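Local coordinates for UDP-N-acetylglucosamine 3-dehydrogenase (PDB 7BVJ), which catalyses the NAD(+)-dependent oxidation of the glucosamine 3-hydroxyl of UDP-N-acetylglucosamine to a ketone, a step toward the diamino sugar found in some lipid A, at residues A56-V61 with E78-A83; S71-V76 with C87-P92; H18-A23 with A44-R49; I119-P124 with P285-G290; A142-P147 with M162-D167. One frame throughout, in Å; residues are numbered along the deposited sequence.

Contact 1. Residues A56-V61 with E78-A83; sequences ALLAEV and EVAMQA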
# COMPACT_ATOMS: atom_id res chain seq x y z
N ALA A 56 -14.40 -22.72 7.11
CA ALA A 56 -15.21 -22.52 8.31
C ALA A 56 -15.10 -21.09 8.82
O ALA A 56 -16.07 -20.55 9.38
CB ALA A 56 -14.78 -23.51 9.40
N LEU A 57 -13.93 -20.47 8.65
CA LEU A 57 -13.85 -19.02 8.82
C LEU A 57 -14.85 -18.32 7.91
O LEU A 57 -15.68 -17.54 8.37
CB LEU A 57 -12.42 -18.53 8.53
CG LEU A 57 -12.17 -17.03 8.77
CD1 LEU A 57 -10.72 -16.79 9.20
CD2 LEU A 57 -12.48 -16.22 7.54
N LEU A 58 -14.79 -18.60 6.61
CA LEU A 58 -15.62 -17.86 5.67
C LEU A 58 -17.11 -18.05 5.97
O LEU A 58 -17.90 -17.12 5.76
CB LEU A 58 -15.27 -18.27 4.24
CG LEU A 58 -13.91 -17.72 3.80
CD1 LEU A 58 -13.39 -18.44 2.58
CD2 LEU A 58 -13.98 -16.20 3.54
N ALA A 59 -17.51 -19.22 6.49
CA ALA A 59 -18.92 -19.43 6.84
C ALA A 59 -19.41 -18.49 7.93
O ALA A 59 -20.62 -18.23 8.00
CB ALA A 59 -19.15 -20.88 7.28
N GLU A 60 -18.53 -17.96 8.77
CA GLU A 60 -18.91 -17.16 9.93
C GLU A 60 -18.65 -15.66 9.78
O GLU A 60 -18.75 -14.94 10.78
CB GLU A 60 -18.17 -17.67 11.18
CG GLU A 60 -18.40 -19.15 11.53
CD GLU A 60 -19.50 -19.39 12.56
OE1 GLU A 60 -20.21 -18.43 12.94
OE2 GLU A 60 -19.66 -20.55 13.01
N VAL A 61 -18.30 -15.15 8.59
CA VAL A 61 -17.95 -13.74 8.44
C VAL A 61 -18.57 -13.13 7.19
O VAL A 61 -18.95 -13.82 6.25
CB VAL A 61 -16.43 -13.47 8.37
CG1 VAL A 61 -15.72 -13.99 9.60
CG2 VAL A 61 -15.87 -14.08 7.09
N GLU A 78 -9.91 -15.92 -4.28
CA GLU A 78 -10.90 -16.65 -5.06
C GLU A 78 -11.83 -17.44 -4.15
O GLU A 78 -13.06 -17.40 -4.31
CB GLU A 78 -10.19 -17.57 -6.06
CG GLU A 78 -11.05 -17.99 -7.23
CD GLU A 78 -10.37 -19.01 -8.11
OE1 GLU A 78 -9.50 -19.79 -7.60
OE2 GLU A 78 -10.70 -19.05 -9.31
N VAL A 79 -11.26 -18.18 -3.18
CA VAL A 79 -12.12 -18.95 -2.28
C VAL A 79 -13.01 -18.02 -1.45
O VAL A 79 -14.19 -18.29 -1.23
CB VAL A 79 -11.29 -19.89 -1.38
CG1 VAL A 79 -12.20 -20.62 -0.38
CG2 VAL A 79 -10.53 -20.91 -2.22
N ALA A 80 -12.45 -16.88 -1.01
CA ALA A 80 -13.20 -15.98 -0.15
C ALA A 80 -14.35 -15.33 -0.91
O ALA A 80 -15.46 -15.20 -0.38
CB ALA A 80 -12.27 -14.94 0.46
N MET A 81 -14.13 -14.96 -2.17
CA MET A 81 -15.20 -14.35 -2.94
C MET A 81 -16.22 -15.36 -3.42
O MET A 81 -17.38 -14.99 -3.64
CB MET A 81 -14.64 -13.59 -4.15
CG MET A 81 -13.98 -12.28 -3.79
SD MET A 81 -13.09 -11.57 -5.18
CE MET A 81 -12.44 -10.12 -4.41
N GLN A 82 -15.82 -16.62 -3.62
CA GLN A 82 -16.80 -17.64 -3.97
C GLN A 82 -17.82 -17.82 -2.86
O GLN A 82 -18.97 -18.21 -3.12
CB GLN A 82 -16.11 -18.97 -4.27
CG GLN A 82 -17.06 -20.00 -4.85
CD GLN A 82 -17.85 -19.46 -6.02
OE1 GLN A 82 -17.27 -18.95 -6.99
NE2 GLN A 82 -19.18 -19.55 -5.95
N ALA A 83 -17.42 -17.55 -1.63
CA ALA A 83 -18.28 -17.57 -0.45
C ALA A 83 -19.00 -16.24 -0.21
O ALA A 83 -19.53 -16.02 0.89
CB ALA A 83 -17.45 -17.92 0.78
O HOH W 1 -19.92 -17.40 3.36

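Contact 2. Residues S71-V76 with C87-P92; sequences STHFAV and CLIEKP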
# COMPACT_ATOMS: atom_id res chain seq x y z
N SER A 71 1.99 -14.64 -3.58
CA SER A 71 1.71 -15.71 -4.53
C SER A 71 0.45 -16.50 -4.18
O SER A 71 -0.08 -17.22 -5.04
CB SER A 71 2.91 -16.65 -4.62
OG SER A 71 3.18 -17.23 -3.36
N THR A 72 -0.04 -16.40 -2.94
CA THR A 72 -1.26 -17.09 -2.52
C THR A 72 -2.51 -16.21 -2.56
O THR A 72 -3.62 -16.73 -2.34
CB THR A 72 -1.10 -17.63 -1.10
OG1 THR A 72 -1.13 -16.53 -0.18
CG2 THR A 72 0.22 -18.39 -0.96
N HIS A 73 -2.34 -14.90 -2.82
CA HIS A 73 -3.47 -13.97 -2.76
C HIS A 73 -4.59 -14.40 -3.67
O HIS A 73 -5.77 -14.36 -3.29
CB HIS A 73 -3.04 -12.55 -3.14
CG HIS A 73 -2.29 -11.83 -2.07
ND1 HIS A 73 -1.79 -10.55 -2.26
CD2 HIS A 73 -1.96 -12.19 -0.82
CE1 HIS A 73 -1.17 -10.17 -1.16
NE2 HIS A 73 -1.25 -11.14 -0.27
N PHE A 74 -4.26 -14.77 -4.91
CA PHE A 74 -5.29 -15.13 -5.88
C PHE A 74 -6.11 -16.33 -5.40
O PHE A 74 -7.34 -16.26 -5.35
CB PHE A 74 -4.67 -15.44 -7.24
CG PHE A 74 -5.68 -15.91 -8.24
CD1 PHE A 74 -6.57 -15.00 -8.82
CD2 PHE A 74 -5.79 -17.25 -8.57
CE1 PHE A 74 -7.54 -15.42 -9.73
CE2 PHE A 74 -6.75 -17.67 -9.47
CZ PHE A 74 -7.63 -16.75 -10.05
N ALA A 75 -5.46 -17.43 -5.06
CA ALA A 75 -6.22 -18.62 -4.67
C ALA A 75 -7.08 -18.35 -3.44
O ALA A 75 -8.25 -18.74 -3.39
CB ALA A 75 -5.26 -19.79 -4.41
N VAL A 76 -6.52 -17.63 -2.45
CA VAL A 76 -7.28 -17.39 -1.23
C VAL A 76 -8.43 -16.43 -1.49
O VAL A 76 -9.56 -16.67 -1.02
CB VAL A 76 -6.36 -16.87 -0.11
CG1 VAL A 76 -7.19 -16.41 1.09
CG2 VAL A 76 -5.38 -17.95 0.32
N CYS A 87 -13.41 -8.61 0.64
CA CYS A 87 -11.98 -8.85 0.83
C CYS A 87 -11.18 -7.55 0.86
O CYS A 87 -11.28 -6.72 -0.06
CB CYS A 87 -11.42 -9.74 -0.29
SG CYS A 87 -12.04 -11.38 -0.27
N LEU A 88 -10.36 -7.40 1.89
CA LEU A 88 -9.24 -6.46 1.90
C LEU A 88 -7.95 -7.28 1.76
O LEU A 88 -7.59 -8.05 2.66
CB LEU A 88 -9.26 -5.62 3.18
CG LEU A 88 -8.00 -4.85 3.61
CD1 LEU A 88 -7.55 -3.89 2.51
CD2 LEU A 88 -8.20 -4.12 4.92
N ILE A 89 -7.27 -7.15 0.62
CA ILE A 89 -6.06 -7.92 0.33
C ILE A 89 -4.85 -7.04 0.61
O ILE A 89 -4.76 -5.91 0.13
CB ILE A 89 -6.04 -8.40 -1.13
CG1 ILE A 89 -7.26 -9.28 -1.42
CG2 ILE A 89 -4.73 -9.14 -1.45
CD1 ILE A 89 -7.36 -9.71 -2.86
N GLU A 90 -3.91 -7.56 1.40
CA GLU A 90 -2.68 -6.80 1.62
C GLU A 90 -1.97 -6.56 0.29
O GLU A 90 -2.09 -7.35 -0.65
CB GLU A 90 -1.78 -7.54 2.62
CG GLU A 90 -0.46 -6.85 2.99
CD GLU A 90 -0.64 -5.43 3.55
OE1 GLU A 90 -1.59 -5.19 4.35
OE2 GLU A 90 0.19 -4.55 3.21
N LYS A 91 -1.28 -5.43 0.19
CA LYS A 91 -0.49 -5.17 -1.00
C LYS A 91 0.75 -6.07 -1.00
O LYS A 91 1.29 -6.40 0.06
CB LYS A 91 -0.07 -3.70 -1.08
CG LYS A 91 0.87 -3.27 0.04
CD LYS A 91 2.34 -3.36 -0.38
CE LYS A 91 3.24 -3.10 0.82
NZ LYS A 91 4.47 -3.94 0.85
N PRO A 92 1.23 -6.48 -2.17
CA PRO A 92 0.61 -6.23 -3.48
C PRO A 92 -0.54 -7.18 -3.79
O PRO A 92 -0.59 -8.29 -3.27
CB PRO A 92 1.77 -6.42 -4.46
CG PRO A 92 2.69 -7.34 -3.77
CD PRO A 92 2.57 -7.08 -2.30

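Contact 3. Residues H18-A23 with A44-R49; sequences HAQKYA and AELRCR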
# COMPACT_ATOMS: atom_id res chain seq x y z
N HIS A 18 -3.75 -6.70 11.63
CA HIS A 18 -5.09 -6.65 11.05
C HIS A 18 -6.12 -7.19 12.02
O HIS A 18 -7.20 -6.60 12.22
CB HIS A 18 -5.16 -7.45 9.76
CG HIS A 18 -4.67 -6.74 8.54
ND1 HIS A 18 -5.49 -6.42 7.49
CD2 HIS A 18 -3.42 -6.38 8.17
CE1 HIS A 18 -4.78 -5.87 6.53
NE2 HIS A 18 -3.52 -5.83 6.92
N ALA A 19 -5.81 -8.34 12.63
CA ALA A 19 -6.75 -8.99 13.55
C ALA A 19 -7.03 -8.13 14.78
O ALA A 19 -8.18 -8.03 15.24
CB ALA A 19 -6.22 -10.37 13.96
N GLN A 20 -5.98 -7.49 15.32
CA GLN A 20 -6.17 -6.59 16.46
C GLN A 20 -7.14 -5.46 16.10
O GLN A 20 -8.04 -5.13 16.89
CB GLN A 20 -4.84 -6.00 16.93
CG GLN A 20 -3.82 -7.03 17.45
CD GLN A 20 -2.51 -6.41 17.90
OE1 GLN A 20 -2.23 -5.23 17.64
NE2 GLN A 20 -1.70 -7.20 18.60
N LYS A 21 -6.96 -4.87 14.91
CA LYS A 21 -7.85 -3.77 14.51
C LYS A 21 -9.30 -4.26 14.40
O LYS A 21 -10.23 -3.62 14.93
CB LYS A 21 -7.40 -3.16 13.17
CG LYS A 21 -5.96 -2.68 13.12
CD LYS A 21 -5.47 -2.20 14.48
CE LYS A 21 -4.42 -1.12 14.34
NZ LYS A 21 -3.05 -1.66 14.49
N TYR A 22 -9.50 -5.38 13.70
CA TYR A 22 -10.87 -5.87 13.54
C TYR A 22 -11.51 -6.15 14.88
O TYR A 22 -12.70 -5.89 15.08
CB TYR A 22 -10.90 -7.12 12.68
CG TYR A 22 -10.78 -6.91 11.17
CD1 TYR A 22 -11.81 -6.32 10.45
CD2 TYR A 22 -9.66 -7.36 10.48
CE1 TYR A 22 -11.71 -6.16 9.07
CE2 TYR A 22 -9.55 -7.19 9.12
CZ TYR A 22 -10.58 -6.60 8.42
OH TYR A 22 -10.47 -6.43 7.06
N ALA A 23 -10.74 -6.70 15.83
CA ALA A 23 -11.29 -6.97 17.15
C ALA A 23 -11.70 -5.68 17.86
O ALA A 23 -12.68 -5.68 18.62
CB ALA A 23 -10.29 -7.74 18.00
N ALA A 44 -5.97 -16.86 21.03
CA ALA A 44 -5.87 -16.73 22.48
C ALA A 44 -5.64 -15.28 22.89
O ALA A 44 -6.21 -14.81 23.88
CB ALA A 44 -4.72 -17.61 22.99
N GLU A 45 -4.82 -14.56 22.15
CA GLU A 45 -4.49 -13.20 22.53
C GLU A 45 -5.67 -12.26 22.28
O GLU A 45 -5.91 -11.33 23.07
CB GLU A 45 -3.23 -12.77 21.78
CG GLU A 45 -2.94 -11.28 21.76
CD GLU A 45 -1.94 -10.93 20.67
OE1 GLU A 45 -0.94 -11.66 20.55
OE2 GLU A 45 -2.16 -9.95 19.93
N LEU A 46 -6.44 -12.49 21.22
CA LEU A 46 -7.56 -11.61 20.91
C LEU A 46 -8.90 -12.14 21.39
O LEU A 46 -9.91 -11.45 21.23
CB LEU A 46 -7.62 -11.35 19.40
CG LEU A 46 -6.36 -10.70 18.83
CD1 LEU A 46 -6.51 -10.44 17.36
CD2 LEU A 46 -6.10 -9.41 19.57
N ARG A 47 -8.93 -13.35 21.96
CA ARG A 47 -10.16 -13.95 22.48
C ARG A 47 -11.18 -14.16 21.37
O ARG A 47 -12.39 -13.99 21.57
CB ARG A 47 -10.75 -13.13 23.63
CG ARG A 47 -9.79 -12.92 24.80
CD ARG A 47 -10.14 -11.68 25.61
NE ARG A 47 -11.16 -11.94 26.63
CZ ARG A 47 -12.39 -11.43 26.62
NH1 ARG A 47 -12.77 -10.63 25.63
NH2 ARG A 47 -13.24 -11.73 27.59
N CYS A 48 -10.71 -14.52 20.20
CA CYS A 48 -11.54 -14.97 19.10
C CYS A 48 -11.28 -16.45 18.86
O CYS A 48 -10.50 -17.08 19.57
CB CYS A 48 -11.24 -14.14 17.85
SG CYS A 48 -9.55 -14.32 17.26
N ARG A 49 -11.93 -17.00 17.83
CA ARG A 49 -11.72 -18.39 17.45
C ARG A 49 -10.45 -18.55 16.62
O ARG A 49 -10.03 -17.63 15.92
CB ARG A 49 -12.91 -18.91 16.63
CG ARG A 49 -13.83 -19.87 17.36
CD ARG A 49 -14.99 -20.34 16.47
NE ARG A 49 -14.71 -21.61 15.82
CZ ARG A 49 -15.58 -22.27 15.05
NH1 ARG A 49 -16.79 -21.76 14.83
NH2 ARG A 49 -15.25 -23.43 14.49

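Contact 4. Residues I119-P124 with P285-G290; sequences IKRVHP and PVFCDG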
# COMPACT_ATOMS: atom_id res chain seq x y z
N ILE A 119 -1.45 1.17 2.18
CA ILE A 119 -1.58 1.92 3.43
C ILE A 119 -1.20 3.39 3.28
O ILE A 119 -1.80 4.25 3.93
CB ILE A 119 -0.76 1.22 4.54
CG1 ILE A 119 -1.12 1.79 5.92
CG2 ILE A 119 0.76 1.30 4.26
CD1 ILE A 119 -0.96 0.81 7.07
N LYS A 120 -0.24 3.72 2.41
CA LYS A 120 0.34 5.09 2.25
C LYS A 120 -0.73 6.08 1.79
O LYS A 120 -0.54 7.21 1.95
CB LYS A 120 1.49 5.04 1.25
CG LYS A 120 2.89 5.29 1.77
CD LYS A 120 3.49 4.14 2.48
CE LYS A 120 3.59 4.44 3.96
NZ LYS A 120 3.95 3.23 4.72
N ARG A 121 -1.81 5.59 1.22
CA ARG A 121 -2.89 6.48 0.82
C ARG A 121 -3.55 7.14 2.01
O ARG A 121 -4.08 8.24 1.88
CB ARG A 121 -3.94 5.74 0.01
CG ARG A 121 -3.50 5.23 -1.34
CD ARG A 121 -4.69 4.80 -2.14
NE ARG A 121 -4.34 4.43 -3.51
CZ ARG A 121 -5.20 4.49 -4.52
NH1 ARG A 121 -6.44 4.89 -4.29
NH2 ARG A 121 -4.84 4.15 -5.74
N VAL A 122 -3.57 6.48 3.18
CA VAL A 122 -4.23 7.05 4.35
C VAL A 122 -3.24 7.73 5.28
O VAL A 122 -3.62 8.19 6.37
CB VAL A 122 -5.10 6.00 5.10
CG1 VAL A 122 -6.03 5.25 4.15
CG2 VAL A 122 -4.25 5.02 5.88
N HIS A 123 -1.98 7.84 4.87
CA HIS A 123 -0.99 8.60 5.63
C HIS A 123 -1.47 10.04 5.82
O HIS A 123 -2.05 10.63 4.90
CB HIS A 123 0.36 8.60 4.91
CG HIS A 123 1.49 9.05 5.79
ND1 HIS A 123 1.69 10.37 6.12
CD2 HIS A 123 2.44 8.35 6.46
CE1 HIS A 123 2.73 10.47 6.93
NE2 HIS A 123 3.20 9.25 7.15
N PRO A 124 -1.28 10.62 7.01
CA PRO A 124 -1.83 11.97 7.27
C PRO A 124 -1.36 13.03 6.28
O PRO A 124 -2.13 13.93 5.91
CB PRO A 124 -1.36 12.27 8.70
CG PRO A 124 -1.14 10.93 9.33
CD PRO A 124 -0.74 9.98 8.23
N PRO A 285 -17.28 4.32 -2.12
CA PRO A 285 -16.04 3.77 -2.70
C PRO A 285 -14.92 3.67 -1.67
O PRO A 285 -14.76 4.53 -0.80
CB PRO A 285 -15.71 4.77 -3.81
CG PRO A 285 -16.41 6.03 -3.42
CD PRO A 285 -17.67 5.58 -2.76
N VAL A 286 -14.16 2.60 -1.79
CA VAL A 286 -13.12 2.29 -0.82
C VAL A 286 -11.84 3.05 -1.18
O VAL A 286 -11.64 3.49 -2.31
CB VAL A 286 -12.93 0.77 -0.78
CG1 VAL A 286 -12.03 0.29 -1.95
CG2 VAL A 286 -12.43 0.30 0.56
N PHE A 287 -10.95 3.21 -0.19
CA PHE A 287 -9.76 4.05 -0.38
C PHE A 287 -8.86 3.54 -1.51
O PHE A 287 -8.21 4.34 -2.19
CB PHE A 287 -8.95 4.12 0.91
CG PHE A 287 -8.19 2.86 1.19
CD1 PHE A 287 -8.85 1.75 1.71
CD2 PHE A 287 -6.85 2.75 0.85
CE1 PHE A 287 -8.18 0.57 1.92
CE2 PHE A 287 -6.17 1.56 1.06
CZ PHE A 287 -6.84 0.47 1.59
N CYS A 288 -8.79 2.22 -1.72
CA CYS A 288 -8.03 1.69 -2.85
C CYS A 288 -8.70 0.39 -3.28
O CYS A 288 -8.64 -0.60 -2.53
CB CYS A 288 -6.57 1.46 -2.49
SG CYS A 288 -5.59 0.69 -3.81
N ASP A 289 -9.30 0.38 -4.47
CA ASP A 289 -10.03 -0.80 -4.90
C ASP A 289 -9.16 -1.69 -5.78
O ASP A 289 -7.98 -1.41 -6.02
CB ASP A 289 -11.35 -0.41 -5.57
CG ASP A 289 -11.17 0.19 -6.97
OD1 ASP A 289 -10.05 0.27 -7.51
OD2 ASP A 289 -12.21 0.60 -7.54
N GLY A 290 -9.75 -2.79 -6.27
CA GLY A 290 -9.02 -3.72 -7.12
C GLY A 290 -8.46 -3.06 -8.37
O GLY A 290 -7.33 -3.37 -8.79

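Contact 5. Residues A142-P147 with M162-D167; sequences AERLAP and MIHDLD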
# COMPACT_ATOMS: atom_id res chain seq x y z
N ALA A 142 11.06 10.56 -4.79
CA ALA A 142 10.82 9.85 -3.54
C ALA A 142 11.95 8.88 -3.22
O ALA A 142 12.63 8.37 -4.13
CB ALA A 142 9.46 9.09 -3.55
N GLU A 143 12.14 8.65 -1.92
CA GLU A 143 13.10 7.68 -1.40
C GLU A 143 12.44 6.80 -0.34
O GLU A 143 11.86 7.31 0.63
CB GLU A 143 14.34 8.36 -0.79
CG GLU A 143 15.05 9.32 -1.72
CD GLU A 143 15.95 10.27 -0.97
OE1 GLU A 143 17.13 9.92 -0.73
OE2 GLU A 143 15.46 11.36 -0.60
N ARG A 144 12.54 5.48 -0.52
CA ARG A 144 12.08 4.51 0.48
C ARG A 144 13.23 3.54 0.74
O ARG A 144 13.44 2.59 -0.02
CB ARG A 144 10.84 3.78 -0.00
CG ARG A 144 10.00 3.18 1.10
CD ARG A 144 8.58 2.91 0.61
NE ARG A 144 7.81 4.14 0.40
CZ ARG A 144 7.02 4.71 1.31
NH1 ARG A 144 6.89 4.16 2.52
NH2 ARG A 144 6.35 5.82 1.02
N LEU A 145 13.96 3.79 1.82
CA LEU A 145 15.22 3.13 2.13
C LEU A 145 15.06 2.42 3.46
O LEU A 145 14.77 3.06 4.48
CB LEU A 145 16.35 4.16 2.21
CG LEU A 145 16.36 5.31 1.21
CD1 LEU A 145 17.60 6.18 1.39
CD2 LEU A 145 16.31 4.79 -0.23
N ALA A 146 15.24 1.10 3.46
CA ALA A 146 15.09 0.29 4.65
C ALA A 146 16.41 -0.38 5.02
O ALA A 146 17.13 -0.84 4.13
CB ALA A 146 14.01 -0.78 4.44
N PRO A 147 16.76 -0.41 6.30
CA PRO A 147 17.99 -1.10 6.69
C PRO A 147 17.90 -2.60 6.44
O PRO A 147 16.82 -3.20 6.48
CB PRO A 147 18.10 -0.80 8.19
CG PRO A 147 16.68 -0.61 8.62
CD PRO A 147 16.00 0.07 7.46
N MET A 162 8.93 0.05 -3.47
CA MET A 162 8.71 1.14 -4.40
C MET A 162 7.24 1.28 -4.76
O MET A 162 6.78 2.38 -5.10
CB MET A 162 9.54 0.95 -5.67
CG MET A 162 9.72 2.25 -6.43
SD MET A 162 10.40 2.04 -8.07
CE MET A 162 12.16 1.89 -7.72
N ILE A 163 6.50 0.17 -4.66
CA ILE A 163 5.10 0.17 -5.07
C ILE A 163 4.29 1.19 -4.29
O ILE A 163 3.28 1.70 -4.80
CB ILE A 163 4.52 -1.25 -4.91
CG1 ILE A 163 3.20 -1.39 -5.66
CG2 ILE A 163 4.35 -1.58 -3.44
CD1 ILE A 163 2.82 -2.80 -5.94
N HIS A 164 4.73 1.55 -3.08
CA HIS A 164 4.07 2.61 -2.32
C HIS A 164 4.07 3.93 -3.08
O HIS A 164 3.03 4.57 -3.28
CB HIS A 164 4.75 2.82 -0.97
CG HIS A 164 4.54 1.70 0.00
ND1 HIS A 164 3.28 1.28 0.38
CD2 HIS A 164 5.42 0.91 0.67
CE1 HIS A 164 3.39 0.29 1.25
NE2 HIS A 164 4.68 0.04 1.43
N ASP A 165 5.26 4.35 -3.51
CA ASP A 165 5.38 5.64 -4.16
C ASP A 165 4.93 5.58 -5.61
O ASP A 165 4.41 6.57 -6.13
CB ASP A 165 6.82 6.13 -4.03
CG ASP A 165 7.26 6.17 -2.57
OD1 ASP A 165 6.53 6.79 -1.77
OD2 ASP A 165 8.29 5.54 -2.23
N LEU A 166 5.06 4.43 -6.27
CA LEU A 166 4.39 4.26 -7.55
C LEU A 166 2.88 4.50 -7.41
O LEU A 166 2.28 5.22 -8.22
CB LEU A 166 4.68 2.88 -8.13
CG LEU A 166 6.14 2.69 -8.61
CD1 LEU A 166 6.52 1.20 -8.75
CD2 LEU A 166 6.39 3.44 -9.93
N ASP A 167 2.27 3.92 -6.37
CA ASP A 167 0.83 4.09 -6.18
C ASP A 167 0.48 5.54 -5.89
O ASP A 167 -0.48 6.08 -6.44
CB ASP A 167 0.34 3.18 -5.06
CG ASP A 167 -1.13 3.39 -4.75
OD1 ASP A 167 -1.95 3.30 -5.69
OD2 ASP A 167 -1.45 3.65 -3.56
O HOH W 2 8.67 7.19 0.45

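Contact 1. Residues A56-V61 with E78-A83
L58 carries all the apolar contact here, reaching from the last turn of helix 54-59 toward V79 and A80 of helix 73-82 and A83 just past it. Its two methyls share the work. CD1 lies 3.7 Å from CA of A80, against the helix backbone itself, and also meets a methyl of V79, the distance from L58 CD1 to V79 CG1 being 3.9 Å. The second methyl turns to the alanine side chain, with L58 CD2 3.7 Å from A80 CB. The leucine and valine side chains cross at about a right angle and touch each other through one methyl each. Near its root the leucine is met more loosely: L58 CB and A83 CB are 4.1 Å apart. CG anti to the carbonyl carbon (chi1 -72°) brings both methyls of L58 onto A80.

The polar part is a single water bridge between the two helix ends. This water donates to O of L58 at 3.1 Å and to O of A83 at 2.9 Å, tying together two main-chain carbonyls where no direct hydrogen bond crosses. A83 is the first residue past helix 73-82 to leave helical geometry.

Both helices belong to the NAD-binding Rossmann domain. L58 also packs on V64 of strand 63-66, and A80 on C87 of strand 86-90, so the pair rests against two adjacent strands of the parallel sheet.

Contact 2. Residues S71-V76 with C87-P92
This is a buried helix-to-strand contact inside a beta-alpha-beta unit of the Rossmann domain, formed by strand 63-66, helix 73-82 and strand 86-90, and it turns on the imidazole of H73 packed over I89. The branch methyl of I89 does the touching. CG2 sits 3.3 Å above the ring plane, displaced toward the rim on the ND1 side, and 3.7 Å from the ring centroid, a CH-pi contact 24° off the ring normal. I89 holds CG2 anti to its backbone N, which turns that methyl up to the imidazole, and the two side chains run past each other in opposite directions.

The ring nitrogens find their partners in two loops. H73 ND1 is hydrogen-bonded to the carbonyl oxygen of F93; its bond to P92 O is weak and strongly bent, and the place of that oxygen is itself less certain. NE2 makes a weak hydrogen bond to T68 O, so the imidazole spans from the loop after strand 63-66 to the one after strand 86-90.

Around this pair, H73 also rests on I66 of strand 63-66 and I89 on A77 of helix 73-82. Strand 86-90 is hydrogen-bonded between strands 63-66 and 114-117, while P92, preceded by a cis peptide bond, packs against M159 and I163 of helix 157-173.

Contact 3. Residues H18-A23 with A44-R49
Q20 and L46 meet at about a right angle where helix 13-25 passes the end of helix 36-46, and Q20 is the side chain to follow outward. Its CB leads to CG, which lies 3.9 Å from CD2 of L46. The chain is extended beyond CG, carrying the amide past the leucine to the carboxylate of E45. CD does no more than pass by, 4.1 Å from E45 OE2. At the tip, NE2 donates a hydrogen bond of 3.1 Å to OE2 of E45, with an angle of 157° at the hydrogen. The oxygen lies close to the amide plane, 10° out of it, and is met nearly along its own C-O axis, with amide and carboxylate planes 60° apart.

Beneath this bond L46 sends its other methyl to the helix surface. CD1 of L46 is 3.4 Å from CB of A19, tighter than usual for two carbons, and 3.6 Å from the backbone N of Q20. L46 thus presses close on A19, which itself rests on V8 and V31 of the parallel sheet.

E45 has a stronger partner in R16, whose NE forms a salt bridge with the same OE2. One carboxylate oxygen thus takes both a charged and a neutral donor from helix 13-25. This would probably favour the ionised acid and settle its rotation, giving the contact a polar outer edge above an apolar interior.

Contact 4. Residues I119-P124 with P285-G290
R121 lays its guanidinium against C288, and this is the close-packed part of the meeting between two loops. SG of C288 stands 3.8 Å above the guanidinium plane, over its centre, while C288 CB comes 3.8 Å from CD of the arginine. Extended from CG to NE, R121 lays CD along C288 CB and puts its guanidinium under SG. At the edge of that head NH1 reaches the main-chain O of F287 at 2.8 Å; the angle at the hydrogen is 129°, a short but weak bond. The arginine's stronger partner is D167 of helix 157-173, whose OD2 forms a salt bridge with NE.

The F287 side is looser. Its ring is approached obliquely, neither face-on nor edge-on, by R121 CD and by V122 CG1, and the distance from V122 CG1 to F287 CD2 is 4.2 Å. Both R121 and F287 remain partly exposed, whereas V122 and C288 are buried.

The loop 119-124 follows the last Rossmann strand, 114-117, and leads into helix 124-132, with H123 as its N-cap. The other loop ends in D289, the N-cap of helix 290-312. The contact lies at the junction of the two domains of the Gfo/Idh/MocA fold, where the chain passes from the nucleotide-binding domain toward the C-terminal one.

Contact 5. Residues A142-P147 with M162-D167
R144 and D165 face each other side-on, NE and NH2 of the guanidinium each taking one carboxylate oxygen. R144 NE lies 3.0 Å from D165 OD2, and R144 NH2 is 3.0 Å from D165 OD1; both bonds of this salt bridge are nearly straight, at 172°. Each oxygen lies close to the guanidinium plane, but the carboxylate is tilted by 36° to that plane. OD1 is met on its syn side, and OD2 from above the carboxylate plane. The arginine chain bends at chi3, which brings its side edge round to the acid.

H164 approaches across the arginine. Its CB sits 3.5 Å above one guanidinium face, toward the rim, and the edge of its ring meets the arginine's CD, with H164 CD2 3.7 Å from R144 CD. Ring and guanidinium planes stand 52° apart. A142 packs its methyl on the carboxylate carbon of D165, and a water lies within hydrogen-bonding distance of E143 O and D165 OD1.

The axes of segments 142-147 and 162-167 run nearly antiparallel and approach to 8.7 Å, as a helix laid on the open-faced sheet of the Gfo/Idh/MocA C-terminal domain. H164 is one of two candidates for the catalytic base, the other being K91, and R144 with D165 forms part of its surroundings.

How the contacts relate
Contacts 1, 2 and 3 all lie in the Rossmann domain. Contacts 1 and 2 share helix 73-82 and touch where M81 meets C87; contact 1 is partly exposed and mostly apolar, contact 2 buried round an imidazole. Contact 3, also partly buried, adds a polar rim and reaches contact 2 through a probable hydrogen bond between H18 and E90. Contact 5 is buried yet built on a salt bridge, in the C-terminal domain, about 33 Å from contact 1 between centres. Contact 4, partly buried, joins two loops through a guanidinium, a main-chain carbonyl and apolar groups; it encloses contact 5 along the chain, K120 packing on R144 and H164. Contacts 2 and 5 join across the domains, K91 packing on H164.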